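Local coordinates for protein glycoside Hydrolase (Bacteroides plebeius, PDB 5T3B) that probably hydrolyses glycosidic bonds in polysaccharides, as a member of glycoside hydrolase family 50, a family known for beta-agarases, at residues N108-I113 with L427-V433; Y362-P368 with H421-L426; D173-N177 with L187-P191. All coordinates share one frame; numbering follows the deposited sequence. Where two conformers were deposited one is given.

Contact 1. Residues N108-I113 with L427-V433; sequences NGRSWI and LEAKNCV
Arg-110 reaches over the turn at 429-432 and gives its guanidinium to the last turn of the preceding helix: NH2 donates to the carbonyl O of Leu-427 at 2.8 Å, a nearly straight bond (161° at the hydrogen) lying close to the guanidinium plane. The bend about CG-CD (chi3 -70°) turns the group round, so that one face settles on Lys-430 with CA beneath its centre. Asp-480, in the C-terminal helix, completes the grip through a salt bridge to NE. Two direct bonds flank this one. Ser-111 N donates to Lys-430 O at 2.9 Å, joining the backbones where they come together. Lys-430, in the conformer described, runs out extended across Arg-110 at about a right angle and sets NZ 3.1 Å from Asn-108 O.

These bonds tie a hairpin strand to the start of strand 432-437. A type I turn from Ala-429 to Cys-432, closed by Cys-432 N to Ala-429 O, links helix 412-427 to that strand, which runs parallel to its neighbours 120-126 and 385-394, an arrangement consistent with the (beta/alpha)8 core of family 50; strand 111-114 instead pairs antiparallel with 120-126.

Water fills in where the two backbones separate. NH1 of Arg-110 donates to two waters in the guanidinium plane, and both are within hydrogen-bonding distance of Cys-432 O; the second, 2.9 Å from NH1, also donates to Ser-111 O. A third water connects Ile-113 N with Val-433 O.

The apolar part is centred on Val-433. Its CG1 lies 3.8 Å from Ser-111 CB, while CG2 meets Ile-113 CG1 at 4.0 Å, the two side chains crossing almost perpendicularly, with Pro-384 and Met-386 continuing the packing round the valine.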
ATOM      1  N   ASN A 108      10.085   6.906  20.808  1.00 20.25           N
ATOM      2  CA  ASN A 108       8.743   7.385  21.024  1.00 21.92           C
ATOM      3  C   ASN A 108       7.692   6.543  20.340  1.00 17.63           C
ATOM      4  O   ASN A 108       6.514   6.906  20.369  1.00 23.39           O
ATOM      5  CB  ASN A 108       8.597   8.858  20.785  1.00 25.53           C
ATOM      6  CG  ASN A 108       8.989   9.300  19.438  1.00 34.55           C
ATOM      7  OD1 ASN A 108      10.184   9.763  19.216  1.00 41.66           O
ATOM      8  ND2 ASN A 108       7.954   9.379  18.561  1.00 26.85           N
ATOM      9  N   GLY A 109       8.067   5.337  19.911  1.00 16.98           N
ATOM     10  CA  GLY A 109       7.080   4.371  19.530  1.00 18.00           C
ATOM     11  C   GLY A 109       6.771   4.591  18.036  1.00 14.37           C
ATOM     12  O   GLY A 109       5.754   4.090  17.581  1.00 19.65           O
ATOM     13  N   ARG A 110       7.604   5.301  17.278  1.00 12.36           N
ATOM     14  CA  ARG A 110       7.387   5.412  15.819  1.00 11.85           C
ATOM     15  C   ARG A 110       8.210   4.432  15.064  1.00 12.06           C
ATOM     16  O   ARG A 110       9.407   4.359  15.267  1.00 14.03           O
ATOM     17  CB  ARG A 110       7.609   6.788  15.353  1.00 12.95           C
ATOM     18  CG  ARG A 110       7.388   6.896  13.816  1.00 13.81           C
ATOM     19  CD  ARG A 110       7.410   8.279  13.335  1.00 14.28           C
ATOM     20  NE  ARG A 110       6.280   8.997  13.768  1.00 12.74           N
ATOM     21  CZ  ARG A 110       5.207   9.239  13.023  1.00 11.48           C
ATOM     22  NH1 ARG A 110       5.019   8.626  11.853  1.00 12.12           N
ATOM     23  NH2 ARG A 110       4.263  10.028  13.472  1.00 12.25           N
ATOM     24  N   SER A 111       7.556   3.733  14.154  1.00 11.57           N
ATOM     25  CA  SER A 111       8.238   2.819  13.278  1.00 11.92           C
ATOM     26  C   SER A 111       8.819   3.550  12.042  1.00 11.72           C
ATOM     27  O   SER A 111       8.239   4.484  11.542  1.00 11.85           O
ATOM     28  CB  SER A 111       7.279   1.710  12.791  1.00 16.85           C
ATOM     29  OG  SER A 111       6.834   0.869  13.803  1.00 20.84           O
ATOM     30  N   TRP A 112       9.924   3.005  11.535  1.00 10.48           N
ATOM     31  CA  TRP A 112      10.538   3.478  10.313  1.00  9.99           C
ATOM     32  C   TRP A 112      11.017   2.352   9.477  1.00  9.78           C
ATOM     33  O   TRP A 112      11.593   1.375   9.988  1.00 12.05           O
ATOM     34  CB  TRP A 112      11.784   4.307  10.635  1.00 10.79           C
ATOM     35  CG  TRP A 112      11.577   5.597  11.325  1.00 12.36           C
ATOM     36  CD1 TRP A 112      11.721   5.775  12.664  1.00 16.16           C
ATOM     37  CD2 TRP A 112      11.139   6.856  10.797  1.00 12.15           C
ATOM     38  NE1 TRP A 112      11.424   7.024  12.980  1.00 19.40           N
ATOM     39  CE2 TRP A 112      11.097   7.736  11.864  1.00 14.37           C
ATOM     40  CE3 TRP A 112      10.830   7.321   9.541  1.00 12.59           C
ATOM     41  CZ2 TRP A 112      10.750   9.074  11.727  1.00 15.79           C
ATOM     42  CZ3 TRP A 112      10.501   8.676   9.409  1.00 12.86           C
ATOM     43  CH2 TRP A 112      10.453   9.506  10.506  1.00 14.17           C
ATOM     44  N   ILE A 113      10.834   2.460   8.164  1.00  8.95           N
ATOM     45  CA  ILE A 113      11.741   1.743   7.270  1.00  8.93           C
ATOM     46  C   ILE A 113      13.108   2.446   7.330  1.00  9.61           C
ATOM     47  O   ILE A 113      13.167   3.662   7.306  1.00 11.24           O
ATOM     48  CB  ILE A 113      11.208   1.738   5.832  1.00 10.35           C
ATOM     49  CG1 ILE A 113       9.906   0.987   5.783  1.00 13.95           C
ATOM     50  CG2 ILE A 113      12.267   1.234   4.834  1.00 12.39           C
ATOM     51  CD1 ILE A 113      10.017  -0.399   6.052  1.00 17.29           C
ATOM     52  N   LEU A 427       0.383  10.574   8.592  1.00  8.41           N
ATOM     53  CA  LEU A 427       1.580  11.028   9.299  1.00  8.18           C
ATOM     54  C   LEU A 427       1.396  10.956  10.792  1.00  9.57           C
ATOM     55  O   LEU A 427       2.371  10.809  11.520  1.00 11.10           O
ATOM     56  CB  LEU A 427       2.025  12.398   8.816  1.00  8.72           C
ATOM     57  CG  LEU A 427       2.645  12.443   7.437  1.00 10.02           C
ATOM     58  CD1 LEU A 427       2.687  13.876   6.907  1.00 10.15           C
ATOM     59  CD2 LEU A 427       3.984  11.780   7.382  1.00 10.11           C
ATOM     60  N   GLU A 428       0.166  11.153  11.272  1.00 10.17           N
ATOM     61  CA  GLU A 428      -0.072  11.072  12.697  1.00 10.36           C
ATOM     62  C   GLU A 428      -0.027   9.659  13.261  1.00 11.06           C
ATOM     63  O   GLU A 428       0.082   9.484  14.486  1.00 13.98           O
ATOM     64  CB  GLU A 428      -1.418  11.711  13.051  1.00 10.91           C
ATOM     65  CG  GLU A 428      -1.492  13.173  12.765  1.00 13.21           C
ATOM     66  CD  GLU A 428      -2.573  13.873  13.549  1.00 15.17           C
ATOM     67  OE1 GLU A 428      -2.423  14.054  14.785  1.00 16.02           O
ATOM     68  OE2 GLU A 428      -3.544  14.240  12.915  1.00 15.72           O
ATOM     69  N   ALA A 429      -0.137   8.670  12.413  1.00  9.68           N
ATOM     70  CA  ALA A 429      -0.087   7.285  12.845  1.00  9.35           C
ATOM     71  C   ALA A 429       1.367   6.848  12.973  1.00 10.33           C
ATOM     72  O   ALA A 429       2.058   6.631  11.953  1.00 10.03           O
ATOM     73  CB  ALA A 429      -0.836   6.363  11.876  1.00 10.67           C
ATOM     74  N   LYS A 430       1.837   6.648  14.195  0.50  9.61           N
ATOM     75  CA  LYS A 430       3.226   6.288  14.442  0.50 10.34           C
ATOM     76  C   LYS A 430       3.580   4.894  13.957  0.50  9.56           C
ATOM     77  O   LYS A 430       4.763   4.572  13.784  0.50 11.07           O
ATOM     78  CB  LYS A 430       3.524   6.392  15.918  0.50 11.44           C
ATOM     79  CG  LYS A 430       3.475   7.793  16.480  0.50 13.80           C
ATOM     80  CD  LYS A 430       4.061   7.848  17.896  0.50 18.12           C
ATOM     81  CE  LYS A 430       3.452   8.931  18.764  0.50 19.81           C
ATOM     82  NZ  LYS A 430       4.063   8.732  20.081  0.50 25.58           N
ATOM     83  N   ASN A 431       2.544   4.084  13.714  1.00  8.00           N
ATOM     84  CA  ASN A 431       2.703   2.774  13.141  1.00  9.04           C
ATOM     85  C   ASN A 431       2.586   2.711  11.619  1.00  8.60           C
ATOM     86  O   ASN A 431       2.663   1.609  11.058  1.00  9.52           O
ATOM     87  CB  ASN A 431       1.720   1.742  13.756  1.00  9.60           C
ATOM     88  CG  ASN A 431       0.283   2.158  13.651  1.00  8.73           C
ATOM     89  OD1 ASN A 431      -0.081   3.330  13.851  1.00  9.64           O
ATOM     90  ND2 ASN A 431      -0.575   1.165  13.467  1.00  8.84           N
ATOM     91  N   CYS A 432       2.463   3.871  10.960  1.00  7.96           N
ATOM     92  CA  CYS A 432       2.464   3.890   9.490  1.00  7.82           C
ATOM     93  C   CYS A 432       3.834   4.327   8.999  1.00  7.89           C
ATOM     94  O   CYS A 432       4.290   5.398   9.428  1.00  9.45           O
ATOM     95  CB  CYS A 432       1.394   4.862   8.999  1.00  8.41           C
ATOM     96  SG  CYS A 432       1.348   5.008   7.193  1.00  9.94           S
ATOM     97  N   VAL A 433       4.461   3.516   8.157  1.00  7.57           N
ATOM     98  CA  VAL A 433       5.777   3.829   7.657  1.00  8.02           C
ATOM     99  C   VAL A 433       5.767   4.508   6.264  1.00  8.54           C
ATOM    100  O   VAL A 433       6.831   4.820   5.767  1.00  8.95           O
ATOM    101  CB  VAL A 433       6.676   2.579   7.586  1.00  8.29           C
ATOM    102  CG1 VAL A 433       7.029   2.126   8.981  1.00 10.58           C
ATOM    103  CG2 VAL A 433       6.094   1.454   6.771  1.00 10.54           C
TER
HETATM  104  O   HOH W   1       3.223   7.987   9.502  1.00 10.00           O
HETATM  105  O   HOH W   2       6.586   6.582  10.552  1.00 13.23           O
HETATM  106  O   HOH W   3       9.381   4.713   7.183  1.00 10.70           O

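Contact 2. Residues Y362-P368 with H421-L426; sequences YYSKWSP and HFTLGL. With EDO (1,2-ethanediol), chain P; EDO (1,2-ethanediol), chain E.
His-421 meets the loop with both its face and its edge. Trp-366 lies over the face in an offset stack, its five-membered ring centred 4.5 Å from the imidazole centroid with the planes 27° apart. At the edge, Ser-367 OG sits in the ring plane and shares a hydrogen bond with NE2 of His-421 at 2.8 Å. That hydroxyl is gripped twice, since an ethanediol O1, probably from the crystallisation liquor, lies 3.0 Å from OG of Ser-367. On the other side of the imidazole, ND1 is hydrogen-bonded to Arg-61 N, which fixes the rotation of the ring.

One residue on, Phe-422 carries its ring out against the loop, with CG roughly anti to the backbone N (chi1 -155°). Its CZ edge points into the face of Tyr-362, a T-shaped pair with planes at 88°. Over the Phe-422 face comes Pro-368, whose CG makes a CH-pi contact 3.7 Å from the ring centroid and almost on the ring normal. With an alanine in place of Phe-422, a gap would probably open between loop and helix, and Pro-368 and Tyr-362 would lose the ring they pack on.

Gly-425 lets the same proline come close: a beta carbon here would collide with Pro-368 CG. Leu-426 adds to the packing on the proline, its CD2 3.9 Å from Pro-368 CG.

The loop thus follows strand 358-361 and is laid against helix 412-427, while strand 385-394 underlies both, Val-387 touching Tyr-362 and Leu-426 and Phe-390 meeting the ring of Phe-422.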
ATOM      1  N   TYR A 362      -6.302   1.593   1.003  1.00  8.47           N
ATOM      2  CA  TYR A 362      -7.183   2.381   1.888  1.00  8.04           C
ATOM      3  C   TYR A 362      -8.166   3.214   1.104  1.00  8.07           C
ATOM      4  O   TYR A 362      -7.851   4.314   0.666  1.00 10.09           O
ATOM      5  CB  TYR A 362      -6.374   3.224   2.869  1.00  8.89           C
ATOM      6  CG  TYR A 362      -7.072   3.502   4.208  1.00  9.19           C
ATOM      7  CD1 TYR A 362      -8.465   3.469   4.362  1.00 10.04           C
ATOM      8  CD2 TYR A 362      -6.342   3.800   5.360  1.00  9.62           C
ATOM      9  CE1 TYR A 362      -9.071   3.698   5.603  1.00 10.42           C
ATOM     10  CE2 TYR A 362      -6.940   4.055   6.567  1.00 10.09           C
ATOM     11  CZ  TYR A 362      -8.305   3.998   6.685  1.00 10.00           C
ATOM     12  OH  TYR A 362      -8.852   4.251   7.925  1.00 10.65           O
ATOM     13  N   TYR A 363      -9.345   2.640   0.874  1.00  8.33           N
ATOM     14  CA  TYR A 363     -10.410   3.232   0.105  1.00  8.07           C
ATOM     15  C   TYR A 363     -11.655   3.448   0.953  1.00  8.81           C
ATOM     16  O   TYR A 363     -11.838   2.924   2.021  1.00 10.48           O
ATOM     17  CB  TYR A 363     -10.742   2.332  -1.062  1.00  8.86           C
ATOM     18  CG  TYR A 363      -9.655   2.259  -2.120  1.00  8.42           C
ATOM     19  CD1 TYR A 363      -9.328   3.381  -2.845  1.00  9.07           C
ATOM     20  CD2 TYR A 363      -8.900   1.121  -2.314  1.00  9.91           C
ATOM     21  CE1 TYR A 363      -8.351   3.371  -3.784  1.00  9.90           C
ATOM     22  CE2 TYR A 363      -7.938   1.072  -3.310  1.00  9.37           C
ATOM     23  CZ  TYR A 363      -7.642   2.224  -4.026  1.00  8.37           C
ATOM     24  OH  TYR A 363      -6.686   2.221  -5.009  1.00 10.68           O
ATOM     25  N   SER A 364     -12.501   4.311   0.377  1.00  8.36           N
ATOM     26  CA  SER A 364     -13.875   4.543   0.824  1.00  9.94           C
ATOM     27  C   SER A 364     -14.007   5.381   2.038  1.00  8.55           C
ATOM     28  O   SER A 364     -15.121   5.486   2.606  1.00 10.62           O
ATOM     29  CB  SER A 364     -14.670   3.249   0.932  1.00 13.69           C
ATOM     30  OG  SER A 364     -14.630   2.554  -0.342  1.00 18.08           O
ATOM     31  N   LYS A 365     -12.899   6.014   2.457  0.50  9.29           N
ATOM     32  CA  LYS A 365     -12.880   6.941   3.594  0.50 10.02           C
ATOM     33  C   LYS A 365     -12.253   8.243   3.191  0.50  9.74           C
ATOM     34  O   LYS A 365     -11.230   8.288   2.487  0.50  9.36           O
ATOM     35  CB  LYS A 365     -12.130   6.365   4.790  0.50 11.37           C
ATOM     36  CG  LYS A 365     -12.795   5.161   5.433  0.50 11.67           C
ATOM     37  CD  LYS A 365     -14.125   5.408   6.137  0.50 14.91           C
ATOM     38  CE  LYS A 365     -14.790   4.071   6.449  0.50 19.51           C
ATOM     39  NZ  LYS A 365     -15.215   3.345   5.214  0.50 25.12           N
ATOM     40  N   TRP A 366     -12.873   9.335   3.595  1.00  9.58           N
ATOM     41  CA  TRP A 366     -12.279  10.626   3.343  1.00  9.70           C
ATOM     42  C   TRP A 366     -11.037  10.817   4.213  1.00  9.16           C
ATOM     43  O   TRP A 366     -10.034  11.413   3.784  1.00 10.46           O
ATOM     44  CB  TRP A 366     -13.327  11.752   3.539  1.00  8.88           C
ATOM     45  CG  TRP A 366     -12.794  13.094   3.172  1.00 10.51           C
ATOM     46  CD1 TRP A 366     -12.551  14.158   4.002  1.00  9.98           C
ATOM     47  CD2 TRP A 366     -12.440  13.522   1.849  1.00 10.20           C
ATOM     48  NE1 TRP A 366     -12.094  15.218   3.276  1.00 10.81           N
ATOM     49  CE2 TRP A 366     -11.985  14.842   1.951  1.00 10.56           C
ATOM     50  CE3 TRP A 366     -12.483  12.912   0.604  1.00 11.43           C
ATOM     51  CZ2 TRP A 366     -11.591  15.572   0.827  1.00 12.11           C
ATOM     52  CZ3 TRP A 366     -12.051  13.613  -0.477  1.00 12.03           C
ATOM     53  CH2 TRP A 366     -11.630  14.933  -0.364  1.00 11.20           C
ATOM     54  N   SER A 367     -11.145  10.411   5.489  1.00  9.82           N
ATOM     55  CA  SER A 367     -10.077  10.601   6.457  1.00  9.78           C
ATOM     56  C   SER A 367      -9.575   9.236   6.942  1.00 10.29           C
ATOM     57  O   SER A 367     -10.374   8.346   7.269  1.00 10.95           O
ATOM     58  CB  SER A 367     -10.591  11.380   7.645  1.00 11.64           C
ATOM     59  OG  SER A 367     -11.193  12.592   7.277  1.00 13.52           O
ATOM     60  N   PRO A 368      -8.248   9.065   7.058  1.00  9.36           N
ATOM     61  CA  PRO A 368      -7.751   7.900   7.783  1.00  9.43           C
ATOM     62  C   PRO A 368      -8.364   7.796   9.170  1.00 10.13           C
ATOM     63  O   PRO A 368      -8.552   8.826   9.810  1.00 11.38           O
ATOM     64  CB  PRO A 368      -6.260   8.176   7.834  1.00 11.60           C
ATOM     65  CG  PRO A 368      -6.004   9.032   6.691  1.00 11.86           C
ATOM     66  CD  PRO A 368      -7.158   9.924   6.604  1.00 10.35           C
ATOM     67  N   HIS A 421      -4.804  16.062   2.869  1.00  8.02           N
ATOM     68  CA  HIS A 421      -5.651  15.652   3.988  1.00  7.99           C
ATOM     69  C   HIS A 421      -5.355  14.189   4.382  1.00  7.74           C
ATOM     70  O   HIS A 421      -5.198  13.848   5.549  1.00  8.79           O
ATOM     71  CB  HIS A 421      -7.107  15.814   3.565  1.00  9.11           C
ATOM     72  CG  HIS A 421      -8.103  15.377   4.561  1.00  8.77           C
ATOM     73  ND1 HIS A 421      -8.525  16.172   5.569  1.00  9.91           N
ATOM     74  CD2 HIS A 421      -8.698  14.195   4.734  1.00 10.43           C
ATOM     75  CE1 HIS A 421      -9.380  15.514   6.298  1.00 10.27           C
ATOM     76  NE2 HIS A 421      -9.488  14.298   5.836  1.00 11.63           N
ATOM     77  N   PHE A 422      -5.318  13.320   3.375  1.00  8.00           N
ATOM     78  CA  PHE A 422      -5.178  11.893   3.682  1.00  7.62           C
ATOM     79  C   PHE A 422      -3.781  11.635   4.248  1.00  7.71           C
ATOM     80  O   PHE A 422      -3.647  10.913   5.276  1.00  8.80           O
ATOM     81  CB  PHE A 422      -5.460  11.035   2.426  1.00  7.66           C
ATOM     82  CG  PHE A 422      -5.912   9.646   2.737  1.00  8.03           C
ATOM     83  CD1 PHE A 422      -7.225   9.418   3.080  1.00 10.13           C
ATOM     84  CD2 PHE A 422      -5.043   8.589   2.737  1.00  8.86           C
ATOM     85  CE1 PHE A 422      -7.683   8.171   3.447  1.00  9.75           C
ATOM     86  CE2 PHE A 422      -5.502   7.320   3.097  1.00 10.21           C
ATOM     87  CZ  PHE A 422      -6.799   7.114   3.429  1.00 10.52           C
ATOM     88  N   THR A 423      -2.751  12.192   3.635  1.00  7.33           N
ATOM     89  CA  THR A 423      -1.405  11.952   4.090  1.00  7.80           C
ATOM     90  C   THR A 423      -1.142  12.559   5.464  1.00  8.17           C
ATOM     91  O   THR A 423      -0.429  11.941   6.257  1.00  8.97           O
ATOM     92  CB  THR A 423      -0.382  12.415   3.065  1.00  8.33           C
ATOM     93  OG1 THR A 423      -0.488  13.819   2.803  1.00  8.57           O
ATOM     94  CG2 THR A 423      -0.475  11.575   1.792  1.00  8.80           C
ATOM     95  N   LEU A 424      -1.689  13.732   5.766  1.00  8.33           N
ATOM     96  CA  LEU A 424      -1.527  14.260   7.128  1.00  8.51           C
ATOM     97  C   LEU A 424      -2.117  13.310   8.142  1.00  8.82           C
ATOM     98  O   LEU A 424      -1.550  13.130   9.228  1.00 10.17           O
ATOM     99  CB  LEU A 424      -2.103  15.660   7.247  1.00  9.10           C
ATOM    100  CG  LEU A 424      -1.344  16.769   6.558  1.00 10.21           C
ATOM    101  CD1 LEU A 424      -2.158  18.026   6.412  1.00 11.07           C
ATOM    102  CD2 LEU A 424      -0.037  17.061   7.273  1.00 10.57           C
ATOM    103  N   GLY A 425      -3.261  12.731   7.818  1.00  8.73           N
ATOM    104  CA  GLY A 425      -3.846  11.751   8.683  1.00  8.99           C
ATOM    105  C   GLY A 425      -2.967  10.559   8.945  1.00  9.15           C
ATOM    106  O   GLY A 425      -2.896  10.045  10.052  1.00 10.60           O
ATOM    107  N   LEU A 426      -2.293  10.092   7.877  1.00  8.24           N
ATOM    108  CA  LEU A 426      -1.365   8.949   7.976  1.00  8.50           C
ATOM    109  C   LEU A 426      -0.110   9.349   8.762  1.00  8.86           C
ATOM    110  O   LEU A 426       0.429   8.517   9.502  1.00  8.62           O
ATOM    111  CB  LEU A 426      -0.998   8.451   6.620  1.00  8.06           C
ATOM    112  CG  LEU A 426      -2.077   7.869   5.781  1.00  8.45           C
ATOM    113  CD1 LEU A 426      -1.600   7.418   4.424  1.00  8.42           C
ATOM    114  CD2 LEU A 426      -2.822   6.740   6.519  1.00  8.74           C
TER
HETATM  115  C1  EDO P 514     -12.230  15.291  10.070  1.00 35.79           C
HETATM  116  O1  EDO P 514     -11.665  13.978   9.868  1.00 48.68           O
HETATM  117  C2  EDO P 514     -12.211  16.033   8.759  1.00 34.82           C
HETATM  118  O2  EDO P 514     -11.259  17.161   8.601  1.00 24.40           O
HETATM  119  C1  EDO E 503     -15.100  -0.886   3.817  1.00 24.93           C
HETATM  120  O1  EDO E 503     -15.268   0.509   4.175  1.00 23.87           O
HETATM  121  C2  EDO E 503     -14.969  -1.037   2.287  1.00 24.45           C
HETATM  122  O2  EDO E 503     -13.602  -0.588   2.014  1.00 24.94           O

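Contact 3. Residues D173-N177 with L187-P191; sequences DKAVN and LTQAP
Val-176 and Leu-187 form the apolar end of the contact. The valine points from helix 173-177 toward the strand, and its CG1 rests 3.3 Å from the carbonyl O of Leu-187 and, more loosely, 4.5 Å from Leu-187 CB. The same methyl reaches the next inward-facing residue, lying 4.1 Å from Gln-189 CB, as the two side chains slide past each other in opposite directions. Phe-129 packs on the valine from outside the pair.

Helix and strand run nearly antiparallel (151°), their short axes 9.2 Å apart at closest approach. They belong to a beta-alpha-beta unit in which helix 169-182 connects the parallel strands 163-165 and 188-190, consistent with one repeat of the (beta/alpha) barrel expected for the family.

Polar groups occupy the middle. Gln-189 takes the cramped rotamer with CG between its own backbone N and carbonyl carbon (chi1 66°) and then extends straight, which carries its carboxamide across the gap to the helix. There CD comes within 4.0 Å of Asp-173 O, and the amide lies beside that of Asn-177, the two planes tilted by 37°. The Asn-177 amide has its clear bond to Met-239 O, while Leu-187 O accepts from Asn-180 ND2.

At the far end Asp-173 leans across Pro-191, with OD2 at 3.8 Å from the proline CB, a van der Waals touch.

A buried carboxamide set beside a valine methyl, a helix carbonyl and a second amide makes this a mixed seam, in which polar groups are brought together inside apolar packing and Asn-177 also has a partner in Met-239.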
ATOM      1  N   ASP A 173       9.058  -4.058 -14.084  1.00 10.23           N
ATOM      2  CA  ASP A 173       9.964  -4.533 -13.037  1.00 10.30           C
ATOM      3  C   ASP A 173      11.386  -4.669 -13.592  1.00  9.70           C
ATOM      4  O   ASP A 173      12.330  -4.246 -12.889  1.00 10.18           O
ATOM      5  CB  ASP A 173       9.512  -5.864 -12.521  1.00 11.99           C
ATOM      6  CG  ASP A 173       8.291  -5.804 -11.577  1.00 14.44           C
ATOM      7  OD1 ASP A 173       7.899  -4.726 -11.146  1.00 16.84           O
ATOM      8  OD2 ASP A 173       7.750  -6.895 -11.279  1.00 19.43           O
ATOM      9  N   LYS A 174      11.564  -5.243 -14.790  1.00 10.04           N
ATOM     10  CA  LYS A 174      12.920  -5.414 -15.357  1.00 10.71           C
ATOM     11  C   LYS A 174      13.533  -4.033 -15.684  1.00  9.52           C
ATOM     12  O   LYS A 174      14.711  -3.850 -15.488  1.00 10.28           O
ATOM     13  CB  LYS A 174      12.877  -6.312 -16.572  1.00 12.76           C
ATOM     14  CG  LYS A 174      14.230  -6.533 -17.191  1.00 18.71           C
ATOM     15  CD  LYS A 174      14.273  -7.671 -18.121  1.00 25.16           C
ATOM     16  CE  LYS A 174      15.722  -8.040 -18.420  1.00 28.55           C
ATOM     17  NZ  LYS A 174      16.548  -6.953 -18.980  1.00 32.33           N
ATOM     18  N   ALA A 175      12.737  -3.125 -16.216  1.00  9.95           N
ATOM     19  CA  ALA A 175      13.261  -1.800 -16.566  1.00  9.48           C
ATOM     20  C   ALA A 175      13.884  -1.129 -15.372  1.00  8.65           C
ATOM     21  O   ALA A 175      14.987  -0.602 -15.442  1.00  9.71           O
ATOM     22  CB  ALA A 175      12.168  -0.949 -17.149  1.00 10.51           C
ATOM     23  N   VAL A 176      13.175  -1.115 -14.266  1.00  8.77           N
ATOM     24  CA  VAL A 176      13.656  -0.472 -13.058  1.00  8.63           C
ATOM     25  C   VAL A 176      14.854  -1.277 -12.472  1.00  8.55           C
ATOM     26  O   VAL A 176      15.828  -0.693 -12.018  1.00  9.18           O
ATOM     27  CB  VAL A 176      12.547  -0.319 -12.045  1.00  9.10           C
ATOM     28  CG1 VAL A 176      13.067   0.169 -10.732  1.00 10.02           C
ATOM     29  CG2 VAL A 176      11.478   0.624 -12.581  1.00  9.95           C
ATOM     30  N   ASN A 177      14.744  -2.596 -12.506  1.00  8.51           N
ATOM     31  CA  ASN A 177      15.795  -3.434 -11.984  1.00  9.10           C
ATOM     32  C   ASN A 177      17.105  -3.213 -12.723  1.00  9.18           C
ATOM     33  O   ASN A 177      18.169  -3.054 -12.126  1.00 10.68           O
ATOM     34  CB  ASN A 177      15.317  -4.895 -12.004  1.00  9.84           C
ATOM     35  CG  ASN A 177      16.168  -5.812 -11.160  1.00 10.34           C
ATOM     36  OD1 ASN A 177      17.166  -6.366 -11.621  1.00 13.55           O
ATOM     37  ND2 ASN A 177      15.746  -6.004  -9.943  1.00 10.50           N
ATOM     38  N   LEU A 187      15.672   4.089  -8.116  1.00 10.12           N
ATOM     39  CA  LEU A 187      14.240   4.193  -7.947  1.00 10.18           C
ATOM     40  C   LEU A 187      13.847   2.855  -7.284  1.00  9.35           C
ATOM     41  O   LEU A 187      13.802   1.819  -7.948  1.00 10.04           O
ATOM     42  CB  LEU A 187      13.592   4.357  -9.318  1.00 10.56           C
ATOM     43  CG  LEU A 187      12.088   4.519  -9.310  1.00 10.21           C
ATOM     44  CD1 LEU A 187      11.650   5.602  -8.388  1.00 12.74           C
ATOM     45  CD2 LEU A 187      11.576   4.750 -10.714  1.00 12.91           C
ATOM     46  N   THR A 188      13.699   2.893  -5.958  1.00  9.02           N
ATOM     47  CA  THR A 188      13.576   1.627  -5.264  1.00  8.98           C
ATOM     48  C   THR A 188      12.242   0.954  -5.634  1.00  8.33           C
ATOM     49  O   THR A 188      11.252   1.630  -5.870  1.00  9.78           O
ATOM     50  CB  THR A 188      13.763   1.778  -3.768  1.00  9.80           C
ATOM     51  OG1 THR A 188      12.944   2.786  -3.231  1.00 11.54           O
ATOM     52  CG2 THR A 188      15.177   2.150  -3.460  1.00 12.05           C
ATOM     53  N   GLN A 189      12.271  -0.371  -5.681  1.00  8.97           N
ATOM     54  CA  GLN A 189      11.094  -1.099  -6.194  1.00  9.14           C
ATOM     55  C   GLN A 189      10.558  -2.091  -5.199  1.00  8.77           C
ATOM     56  O   GLN A 189      11.314  -2.718  -4.438  1.00  9.45           O
ATOM     57  CB  GLN A 189      11.332  -1.699  -7.567  1.00 12.01           C
ATOM     58  CG  GLN A 189      12.335  -2.750  -7.593  1.00 11.55           C
ATOM     59  CD  GLN A 189      12.631  -3.397  -8.986  1.00 10.95           C
ATOM     60  OE1 GLN A 189      11.813  -3.363  -9.997  1.00 13.44           O
ATOM     61  NE2 GLN A 189      13.716  -3.982  -9.055  1.00  8.29           N
ATOM     62  N   ALA A 190       9.253  -2.279  -5.259  1.00  8.65           N
ATOM     63  CA  ALA A 190       8.579  -3.286  -4.454  1.00  8.26           C
ATOM     64  C   ALA A 190       7.638  -4.088  -5.368  1.00  7.67           C
ATOM     65  O   ALA A 190       6.507  -3.626  -5.648  1.00  8.53           O
ATOM     66  CB  ALA A 190       7.803  -2.691  -3.328  1.00  9.89           C
ATOM     67  N   PRO A 191       8.103  -5.192  -5.951  1.00  8.00           N
ATOM     68  CA  PRO A 191       7.283  -5.961  -6.877  1.00  7.81           C
ATOM     69  C   PRO A 191       6.142  -6.632  -6.212  1.00  7.54           C
ATOM     70  O   PRO A 191       6.180  -6.959  -5.015  1.00  8.18           O
ATOM     71  CB  PRO A 191       8.225  -7.005  -7.466  1.00  8.92           C
ATOM     72  CG  PRO A 191       9.210  -7.184  -6.341  1.00 10.39           C
ATOM     73  CD  PRO A 191       9.434  -5.795  -5.786  1.00  9.53           C
TER

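How the contacts relate
All three contacts are mainly buried, but they span very different lengths of chain. Contacts 1 and 2 share an element: helix 412-427 contributes to both, and they touch where Cys-432 CB lies 3.8 Å from Leu-426 O. Contact 3 stands apart, its centre about 25 Å from that of contact 1 and 27 Å from that of contact 2, lying across the chain's centre from the latter. Chemistry follows place. Contact 1, partly exposed at its lysine and asparagine, relies on charged donors, carbonyls and water; contact 2 fits a loop to a helix through rings; contact 3, local to one beta-alpha-beta unit, combines valine and proline packing with a buried amide brought up to the helix.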